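Rbam17540 (Bacillus amyloliquefaciens, PDB 2YOY) is a copper-dependent lytic polysaccharide monooxygenase of the CBM33 family that probably cleaves cellulose oxidatively. Local coordinates at residues 97-109 with 122-136. Sequence-based numbering, arbitrary orientation.
Sequences PHATSKWHYYITK and EFELIGTVNHDGSKA. With CU1 (copper (I) ion), chain C.
His131 takes the edge of the Trp103 six-membered ring on one face in an edge-to-face pair, the centroids 5.0 Å apart and the planes at 75°, while Asp132 OD1 lies over its opposite face. Thr100 O sits in the plane of the imidazole at its CD2 edge, and His131 NE2 donates within its own loop to Lys135 O at 3.2 Å, the acceptor tilted out of the ring plane. CG of His131 stands opposite its backbone N (chi1 -157°), which runs the side chain beside that of Trp103, the imidazole turning a face to the indole edge. The indole in turn carries Thr100 CG2 on one face and meets Ala136 O and Val129 O near its plane at the rim; its NE1 is hydrogen-bonded to Tyr94 OH. A leucine in place of His131 would probably leave Lys135 O without its side-chain donor and Trp103 without the aromatic face its edge meets. Farther along, Leu125 CD1 rests over one face of the Tyr106 ring, 4.1 Å from the centroid, and Tyr106 OH is hydrogen-bonded to His104 ND1 in plane at 2.7 Å. Trp103, Tyr106 and Leu125 belong to an antiparallel strand pair in the immunoglobulin-like beta-sandwich of the lytic polysaccharide monooxygenases, strand 123-130 lying along one side of strand 100-108 and strand 154-162 along the other; His131 follows just after strand 123-130. Trp103 and Val129 exchange a pair of backbone bonds, Val129 N to Trp103 O being 2.7 Å and nearly straight. At Tyr105 a classic beta bulge makes Ile126 N and, more weakly, Gly127 N share one carbonyl oxygen. Before the corner at Ser101, Thr100 N donates to Ser134 O, and Asp132 OD1 grips Ser134 N in an Asx turn as well as its OG. Two residues before Thr100 lies His98, whose NE2 binds the copper ion at 2.0 Å together with His1, while its backbone O accepts from Thr100 OG1 at 2.8 Å.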
ATOM      1  N   PRO A  97      13.453  -7.775   6.645  1.00 14.57           N
ATOM      2  CA  PRO A  97      13.542  -6.315   6.983  1.00 13.75           C
ATOM      3  C   PRO A  97      14.813  -5.627   6.483  1.00 18.78           C
ATOM      4  O   PRO A  97      15.721  -5.341   7.268  1.00 22.44           O
ATOM      5  CB  PRO A  97      13.522  -6.322   8.505  1.00 18.13           C
ATOM      6  CG  PRO A  97      14.188  -7.617   8.860  1.00 21.99           C
ATOM      7  CD  PRO A  97      13.757  -8.616   7.822  1.00 23.01           C
ATOM      8  N   HIS A  98      14.843  -5.297   5.203  1.00 13.28           N
ATOM      9  CA  HIS A  98      16.026  -4.779   4.556  1.00 14.04           C
ATOM     10  C   HIS A  98      16.419  -3.414   5.092  1.00 19.55           C
ATOM     11  O   HIS A  98      15.595  -2.691   5.665  1.00 17.46           O
ATOM     12  CB  HIS A  98      15.790  -4.583   3.065  1.00 12.19           C
ATOM     13  CG  HIS A  98      15.295  -5.798   2.362  1.00 14.57           C
ATOM     14  ND1 HIS A  98      16.034  -6.958   2.279  1.00 16.59           N
ATOM     15  CD2 HIS A  98      14.128  -6.042   1.713  1.00 14.29           C
ATOM     16  CE1 HIS A  98      15.353  -7.863   1.598  1.00 22.70           C
ATOM     17  NE2 HIS A  98      14.199  -7.326   1.228  1.00 20.73           N
ATOM     18  N   ALA A  99      17.687  -3.065   4.860  1.00 15.01           N
ATOM     19  CA  ALA A  99      18.201  -1.739   5.117  1.00 10.60           C
ATOM     20  C   ALA A  99      17.307  -0.725   4.437  1.00 12.00           C
ATOM     21  O   ALA A  99      16.961  -0.907   3.274  1.00 13.22           O
ATOM     22  CB  ALA A  99      19.617  -1.603   4.574  1.00 19.89           C
ATOM     23  N   THR A 100      16.962   0.340   5.153  1.00 15.89           N
ATOM     24  CA  THR A 100      15.885   1.250   4.727  1.00 15.23           C
ATOM     25  C   THR A 100      16.338   2.686   4.663  1.00 12.40           C
ATOM     26  O   THR A 100      16.978   3.186   5.588  1.00 14.73           O
ATOM     27  CB  THR A 100      14.689   1.108   5.698  1.00 10.63           C
ATOM     28  OG1 THR A 100      14.222  -0.244   5.657  1.00 10.72           O
ATOM     29  CG2 THR A 100      13.551   2.104   5.366  1.00  8.10           C
ATOM     30  N   SER A 101      15.972   3.383   3.574  1.00  8.78           N
ATOM     31  CA  SER A 101      16.259   4.798   3.429  1.00 12.92           C
ATOM     32  C   SER A 101      15.103   5.677   3.904  1.00 18.27           C
ATOM     33  O   SER A 101      15.323   6.693   4.542  1.00 13.62           O
ATOM     34  CB  SER A 101      16.648   5.148   2.000  1.00 24.00           C
ATOM     35  OG  SER A 101      15.658   4.728   1.112  1.00 26.36           O
ATOM     36  N   LYS A 102      13.871   5.294   3.583  1.00 13.84           N
ATOM     37  CA  LYS A 102      12.708   6.065   4.059  1.00 11.92           C
ATOM     38  C   LYS A 102      11.423   5.310   3.823  1.00 11.81           C
ATOM     39  O   LYS A 102      11.363   4.370   3.030  1.00 13.52           O
ATOM     40  CB  LYS A 102      12.597   7.450   3.395  1.00 11.83           C
ATOM     41  CG  LYS A 102      12.225   7.434   1.924  1.00 15.21           C
ATOM     42  CD  LYS A 102      12.056   8.840   1.375  1.00 11.71           C
ATOM     43  CE  LYS A 102      11.542   8.807  -0.035  1.00 29.20           C
ATOM     44  NZ  LYS A 102      11.337  10.168  -0.589  1.00 29.63           N
ATOM     45  N   TRP A 103      10.388   5.734   4.534  1.00 10.27           N
ATOM     46  CA  TRP A 103       9.035   5.426   4.180  1.00  9.33           C
ATOM     47  C   TRP A 103       8.285   6.724   3.913  1.00 11.99           C
ATOM     48  O   TRP A 103       8.633   7.806   4.407  1.00 10.06           O
ATOM     49  CB  TRP A 103       8.296   4.680   5.278  1.00 14.16           C
ATOM     50  CG  TRP A 103       8.854   3.381   5.757  1.00 10.00           C
ATOM     51  CD1 TRP A 103       8.373   2.121   5.460  1.00  7.97           C
ATOM     52  CD2 TRP A 103       9.884   3.182   6.752  1.00  9.75           C
ATOM     53  NE1 TRP A 103       9.050   1.170   6.185  1.00  9.76           N
ATOM     54  CE2 TRP A 103       9.983   1.785   6.978  1.00 10.66           C
ATOM     55  CE3 TRP A 103      10.698   4.042   7.478  1.00 10.28           C
ATOM     56  CZ2 TRP A 103      10.888   1.229   7.924  1.00 12.62           C
ATOM     57  CZ3 TRP A 103      11.624   3.483   8.402  1.00 11.41           C
ATOM     58  CH2 TRP A 103      11.706   2.103   8.593  1.00 12.45           C
ATOM     59  N   HIS A 104       7.312   6.625   3.035  1.00  9.68           N
ATOM     60  CA  HIS A 104       6.515   7.796   2.615  1.00  8.45           C
ATOM     61  C   HIS A 104       5.076   7.407   2.344  1.00  7.11           C
ATOM     62  O   HIS A 104       4.786   6.331   1.795  1.00  8.48           O
ATOM     63  CB  HIS A 104       7.197   8.600   1.477  1.00 13.82           C
ATOM     64  CG  HIS A 104       7.803   7.771   0.380  1.00 10.54           C
ATOM     65  ND1 HIS A 104       7.589   8.061  -0.950  1.00 12.27           N
ATOM     66  CD2 HIS A 104       8.652   6.707   0.400  1.00  7.20           C
ATOM     67  CE1 HIS A 104       8.230   7.181  -1.702  1.00 10.69           C
ATOM     68  NE2 HIS A 104       8.906   6.369  -0.905  1.00 14.45           N
ATOM     69  N   TYR A 105       4.161   8.264   2.795  1.00  6.57           N
ATOM     70  CA  TYR A 105       2.728   7.991   2.826  1.00  6.85           C
ATOM     71  C   TYR A 105       1.962   9.090   2.095  1.00  7.45           C
ATOM     72  O   TYR A 105       2.270  10.276   2.247  1.00  8.50           O
ATOM     73  CB  TYR A 105       2.232   7.935   4.285  1.00  8.36           C
ATOM     74  CG  TYR A 105       2.762   6.720   5.079  1.00  6.17           C
ATOM     75  CD1 TYR A 105       3.963   6.772   5.725  1.00  3.86           C
ATOM     76  CD2 TYR A 105       2.046   5.536   5.143  1.00 11.87           C
ATOM     77  CE1 TYR A 105       4.452   5.714   6.422  1.00  7.21           C
ATOM     78  CE2 TYR A 105       2.546   4.410   5.841  1.00 10.81           C
ATOM     79  CZ  TYR A 105       3.767   4.522   6.451  1.00 12.60           C
ATOM     80  OH  TYR A 105       4.289   3.511   7.195  1.00 10.47           O
ATOM     81  N   TYR A 106       0.967   8.662   1.322  1.00  5.70           N
ATOM     82  CA  TYR A 106       0.161   9.497   0.488  1.00 10.80           C
ATOM     83  C   TYR A 106      -1.311   9.142   0.756  1.00 13.39           C
ATOM     84  O   TYR A 106      -1.624   8.013   1.124  1.00 11.28           O
ATOM     85  CB  TYR A 106       0.465   9.232  -0.970  1.00  9.43           C
ATOM     86  CG  TYR A 106       1.931   9.379  -1.345  1.00  8.01           C
ATOM     87  CD1 TYR A 106       2.874   8.401  -1.013  1.00  7.05           C
ATOM     88  CD2 TYR A 106       2.405  10.536  -1.930  1.00 10.13           C
ATOM     89  CE1 TYR A 106       4.221   8.581  -1.276  1.00  8.31           C
ATOM     90  CE2 TYR A 106       3.737  10.684  -2.239  1.00 11.33           C
ATOM     91  CZ  TYR A 106       4.636   9.717  -1.907  1.00 14.11           C
ATOM     92  OH  TYR A 106       5.959   9.871  -2.170  1.00 10.68           O
ATOM     93  N   ILE A 107      -2.202  10.067   0.478  1.00  9.09           N
ATOM     94  CA  ILE A 107      -3.646   9.800   0.520  1.00  6.81           C
ATOM     95  C   ILE A 107      -4.238  10.356  -0.770  1.00  6.73           C
ATOM     96  O   ILE A 107      -3.706  11.287  -1.348  1.00  6.03           O
ATOM     97  CB  ILE A 107      -4.345  10.413   1.741  1.00 10.96           C
ATOM     98  CG1 ILE A 107      -5.729   9.761   1.925  1.00 10.86           C
ATOM     99  CG2 ILE A 107      -4.487  11.921   1.572  1.00 12.42           C
ATOM    100  CD1 ILE A 107      -6.322  10.016   3.280  1.00 14.71           C
ATOM    101  N   THR A 108      -5.331   9.751  -1.176  1.00  8.57           N
ATOM    102  CA  THR A 108      -6.105  10.245  -2.307  1.00 10.48           C
ATOM    103  C   THR A 108      -6.652  11.630  -2.001  1.00 14.27           C
ATOM    104  O   THR A 108      -7.016  11.943  -0.884  1.00  9.30           O
ATOM    105  CB  THR A 108      -7.291   9.330  -2.624  1.00  9.55           C
ATOM    106  OG1 THR A 108      -7.885   8.898  -1.405  1.00  8.84           O
ATOM    107  CG2 THR A 108      -6.800   8.118  -3.425  1.00 12.18           C
ATOM    108  N   LYS A 109      -6.780  12.425  -3.053  1.00 11.09           N
ATOM    109  CA  LYS A 109      -7.297  13.791  -2.945  1.00 12.18           C
ATOM    110  C   LYS A 109      -8.787  13.773  -2.752  1.00 12.88           C
ATOM    111  O   LYS A 109      -9.470  12.813  -3.127  1.00 11.54           O
ATOM    112  CB  LYS A 109      -6.946  14.587  -4.191  1.00 13.06           C
ATOM    113  CG  LYS A 109      -5.451  14.785  -4.384  1.00 11.30           C
ATOM    114  CD  LYS A 109      -5.112  15.416  -5.732  1.00 14.76           C
ATOM    115  CE  LYS A 109      -3.634  15.808  -5.763  1.00 16.67           C
ATOM    116  NZ  LYS A 109      -3.196  16.384  -7.075  1.00 17.53           N
ATOM    117  N   GLU A 122      -3.635  11.705  -8.418  1.00 14.96           N
ATOM    118  CA  GLU A 122      -4.749  11.578  -7.466  1.00 14.21           C
ATOM    119  C   GLU A 122      -4.286  11.502  -6.001  1.00  9.43           C
ATOM    120  O   GLU A 122      -5.131  11.436  -5.130  1.00 13.15           O
ATOM    121  CB  GLU A 122      -5.528  10.289  -7.750  1.00 16.67           C
ATOM    122  CG  GLU A 122      -6.291  10.301  -9.033  1.00 33.02           C
ATOM    123  CD  GLU A 122      -7.229   9.133  -9.098  1.00 29.16           C
ATOM    124  OE1 GLU A 122      -6.749   7.976  -9.108  1.00 23.98           O
ATOM    125  OE2 GLU A 122      -8.433   9.389  -9.094  1.00 21.62           O
ATOM    126  N   PHE A 123      -2.967  11.494  -5.750  1.00 12.82           N
ATOM    127  CA  PHE A 123      -2.431  11.307  -4.366  1.00  5.73           C
ATOM    128  C   PHE A 123      -1.714  12.540  -3.908  1.00 14.22           C
ATOM    129  O   PHE A 123      -1.050  13.230  -4.695  1.00 19.93           O
ATOM    130  CB  PHE A 123      -1.430  10.184  -4.384  1.00  7.14           C
ATOM    131  CG  PHE A 123      -2.052   8.816  -4.381  1.00 12.45           C
ATOM    132  CD1 PHE A 123      -2.534   8.286  -3.184  1.00 11.30           C
ATOM    133  CD2 PHE A 123      -2.153   8.050  -5.544  1.00 21.19           C
ATOM    134  CE1 PHE A 123      -3.135   7.051  -3.147  1.00 11.70           C
ATOM    135  CE2 PHE A 123      -2.738   6.805  -5.511  1.00 21.55           C
ATOM    136  CZ  PHE A 123      -3.261   6.310  -4.316  1.00 18.26           C
ATOM    137  N   GLU A 124      -1.753  12.787  -2.613  1.00 12.12           N
ATOM    138  CA  GLU A 124      -0.900  13.814  -2.061  1.00 11.47           C
ATOM    139  C   GLU A 124      -0.135  13.270  -0.899  1.00  9.87           C
ATOM    140  O   GLU A 124      -0.656  12.458  -0.201  1.00  7.80           O
ATOM    141  CB  GLU A 124      -1.656  15.070  -1.676  1.00 20.36           C
ATOM    142  CG  GLU A 124      -2.824  14.905  -0.765  1.00 28.10           C
ATOM    143  CD  GLU A 124      -3.557  16.238  -0.593  1.00 30.66           C
ATOM    144  OE1 GLU A 124      -2.904  17.292  -0.504  1.00 58.56           O
ATOM    145  OE2 GLU A 124      -4.784  16.216  -0.572  1.00 25.61           O
ATOM    146  N   LEU A 125       1.096  13.728  -0.767  1.00  6.56           N
ATOM    147  CA  LEU A 125       1.984  13.321   0.289  1.00  8.06           C
ATOM    148  C   LEU A 125       1.442  13.793   1.606  1.00  9.70           C
ATOM    149  O   LEU A 125       0.991  14.939   1.727  1.00  7.52           O
ATOM    150  CB  LEU A 125       3.401  13.895  -0.011  1.00  9.92           C
ATOM    151  CG  LEU A 125       4.474  13.661   1.078  1.00 11.69           C
ATOM    152  CD1 LEU A 125       4.932  12.222   1.004  1.00 11.97           C
ATOM    153  CD2 LEU A 125       5.662  14.615   0.815  1.00 10.23           C
ATOM    154  N   ILE A 126       1.425  12.909   2.606  1.00  7.71           N
ATOM    155  CA  ILE A 126       0.970  13.281   3.948  1.00 11.46           C
ATOM    156  C   ILE A 126       2.010  13.077   5.017  1.00 15.91           C
ATOM    157  O   ILE A 126       1.880  13.671   6.087  1.00 12.08           O
ATOM    158  CB  ILE A 126      -0.344  12.549   4.386  1.00 12.35           C
ATOM    159  CG1 ILE A 126      -0.190  11.014   4.368  1.00 12.01           C
ATOM    160  CG2 ILE A 126      -1.455  13.035   3.493  1.00 11.61           C
ATOM    161  CD1 ILE A 126      -1.360  10.265   4.963  1.00  6.03           C
ATOM    162  N   GLY A 127       3.054  12.275   4.756  1.00  9.78           N
ATOM    163  CA  GLY A 127       4.152  12.212   5.693  1.00 11.59           C
ATOM    164  C   GLY A 127       5.361  11.417   5.179  1.00 12.97           C
ATOM    165  O   GLY A 127       5.218  10.533   4.379  1.00  6.81           O
ATOM    166  N   THR A 128       6.533  11.758   5.651  1.00  9.66           N
ATOM    167  CA  THR A 128       7.739  11.070   5.214  1.00 11.34           C
ATOM    168  C   THR A 128       8.456  10.669   6.520  1.00 15.38           C
ATOM    169  O   THR A 128       8.537  11.457   7.492  1.00 15.68           O
ATOM    170  CB  THR A 128       8.618  11.953   4.308  1.00 10.81           C
ATOM    171  OG1 THR A 128       7.928  12.352   3.073  1.00 13.30           O
ATOM    172  CG2 THR A 128       9.910  11.258   3.926  1.00 19.19           C
ATOM    173  N   VAL A 129       8.919   9.435   6.576  1.00 12.95           N
ATOM    174  CA  VAL A 129       9.709   8.959   7.732  1.00  7.46           C
ATOM    175  C   VAL A 129      11.125   8.641   7.227  1.00 11.45           C
ATOM    176  O   VAL A 129      11.306   7.635   6.565  1.00 10.48           O
ATOM    177  CB  VAL A 129       9.105   7.720   8.370  1.00 11.75           C
ATOM    178  CG1 VAL A 129       9.945   7.294   9.572  1.00 19.08           C
ATOM    179  CG2 VAL A 129       7.654   7.960   8.815  1.00 24.06           C
ATOM    180  N   ASN A 130      12.086   9.532   7.540  1.00 20.36           N
ATOM    181  CA  ASN A 130      13.511   9.319   7.265  1.00  5.37           C
ATOM    182  C   ASN A 130      14.134   8.272   8.082  1.00 16.21           C
ATOM    183  O   ASN A 130      13.769   8.089   9.215  1.00 20.89           O
ATOM    184  CB  ASN A 130      14.299  10.588   7.131  1.00 20.21           C
ATOM    185  CG  ASN A 130      13.707  11.545   6.099  1.00 16.70           C
ATOM    186  OD1 ASN A 130      13.236  12.618   6.471  1.00 36.75           O
ATOM    187  ND2 ASN A 130      13.634  11.144   4.835  1.00 18.66           N
ATOM    188  N   HIS A 131      14.964   7.443   7.445  1.00 13.79           N
ATOM    189  CA  HIS A 131      15.650   6.388   8.164  1.00 18.32           C
ATOM    190  C   HIS A 131      17.148   6.476   7.868  1.00 23.31           C
ATOM    191  O   HIS A 131      17.569   6.978   6.824  1.00 21.78           O
ATOM    192  CB  HIS A 131      15.069   5.029   7.789  1.00 17.58           C
ATOM    193  CG  HIS A 131      15.300   3.957   8.806  1.00 14.74           C
ATOM    194  ND1 HIS A 131      14.733   3.980  10.064  1.00 18.92           N
ATOM    195  CD2 HIS A 131      16.003   2.804   8.733  1.00 22.31           C
ATOM    196  CE1 HIS A 131      15.070   2.885  10.711  1.00 22.72           C
ATOM    197  NE2 HIS A 131      15.854   2.161   9.931  1.00 18.19           N
ATOM    198  N   ASP A 132      17.938   5.959   8.791  1.00 20.60           N
ATOM    199  CA  ASP A 132      19.388   6.101   8.730  1.00 26.59           C
ATOM    200  C   ASP A 132      20.093   4.970   7.978  1.00 53.20           C
ATOM    201  O   ASP A 132      21.305   4.890   8.044  1.00 24.21           O
ATOM    202  CB  ASP A 132      19.963   6.219  10.156  1.00 36.39           C
ATOM    203  CG  ASP A 132      19.790   4.952  10.978  1.00 67.79           C
ATOM    204  OD1 ASP A 132      19.333   3.923  10.432  1.00 45.72           O
ATOM    205  OD2 ASP A 132      20.102   4.995  12.184  1.00 34.07           O
ATOM    206  N   GLY A 133      19.356   4.091   7.294  1.00 21.04           N
ATOM    207  CA  GLY A 133      19.970   3.011   6.504  1.00 19.99           C
ATOM    208  C   GLY A 133      20.086   1.730   7.284  1.00 17.77           C
ATOM    209  O   GLY A 133      20.532   0.715   6.759  1.00 23.28           O
ATOM    210  N   SER A 134      19.700   1.755   8.551  1.00 19.69           N
ATOM    211  CA  SER A 134      19.617   0.530   9.326  1.00 18.37           C
ATOM    212  C   SER A 134      18.392  -0.296   8.861  1.00 20.03           C
ATOM    213  O   SER A 134      17.588   0.151   8.020  1.00 14.21           O
ATOM    214  CB  SER A 134      19.555   0.835  10.816  1.00 27.94           C
ATOM    215  OG  SER A 134      18.314   1.407  11.180  1.00 26.51           O
ATOM    216  N   LYS A 135      18.267  -1.494   9.396  1.00 19.71           N
ATOM    217  CA  LYS A 135      17.180  -2.400   9.026  1.00 21.22           C
ATOM    218  C   LYS A 135      15.791  -1.808   9.323  1.00 24.77           C
ATOM    219  O   LYS A 135      15.622  -1.008  10.246  1.00 14.09           O
ATOM    220  CB  LYS A 135      17.346  -3.755   9.725  1.00 21.88           C
ATOM    221  CG  LYS A 135      18.533  -4.530   9.159  1.00 35.54           C
ATOM    222  CD  LYS A 135      18.634  -5.942   9.710  1.00 48.95           C
ATOM    223  CE  LYS A 135      20.017  -6.523   9.452  1.00120.01           C
ATOM    224  NZ  LYS A 135      20.546  -6.218   8.088  1.00 32.36           N
ATOM    225  N   ALA A 136      14.809  -2.236   8.533  1.00 14.91           N
ATOM    226  CA  ALA A 136      13.449  -1.670   8.596  1.00 15.47           C
ATOM    227  C   ALA A 136      12.798  -1.855   9.944  1.00 18.19           C
ATOM    228  O   ALA A 136      11.956  -1.033  10.359  1.00 14.67           O
ATOM    229  CB  ALA A 136      12.566  -2.264   7.520  1.00 13.53           C
TER
HETATM  230 CU   CU1 C 300      12.605  -8.208   0.503  1.00 14.56          CU
HETATM  231  O   HOH W   1      15.662   9.950   3.838  1.00 32.08           O
HETATM  232  O   HOH W   2      17.143   8.629   4.876  1.00 33.00           O
HETATM  233  O   HOH W   3       8.866  12.095   0.552  1.00 19.60           O
HETATM  234  O   HOH W   4      -0.621  14.892  -6.922  1.00 28.27           O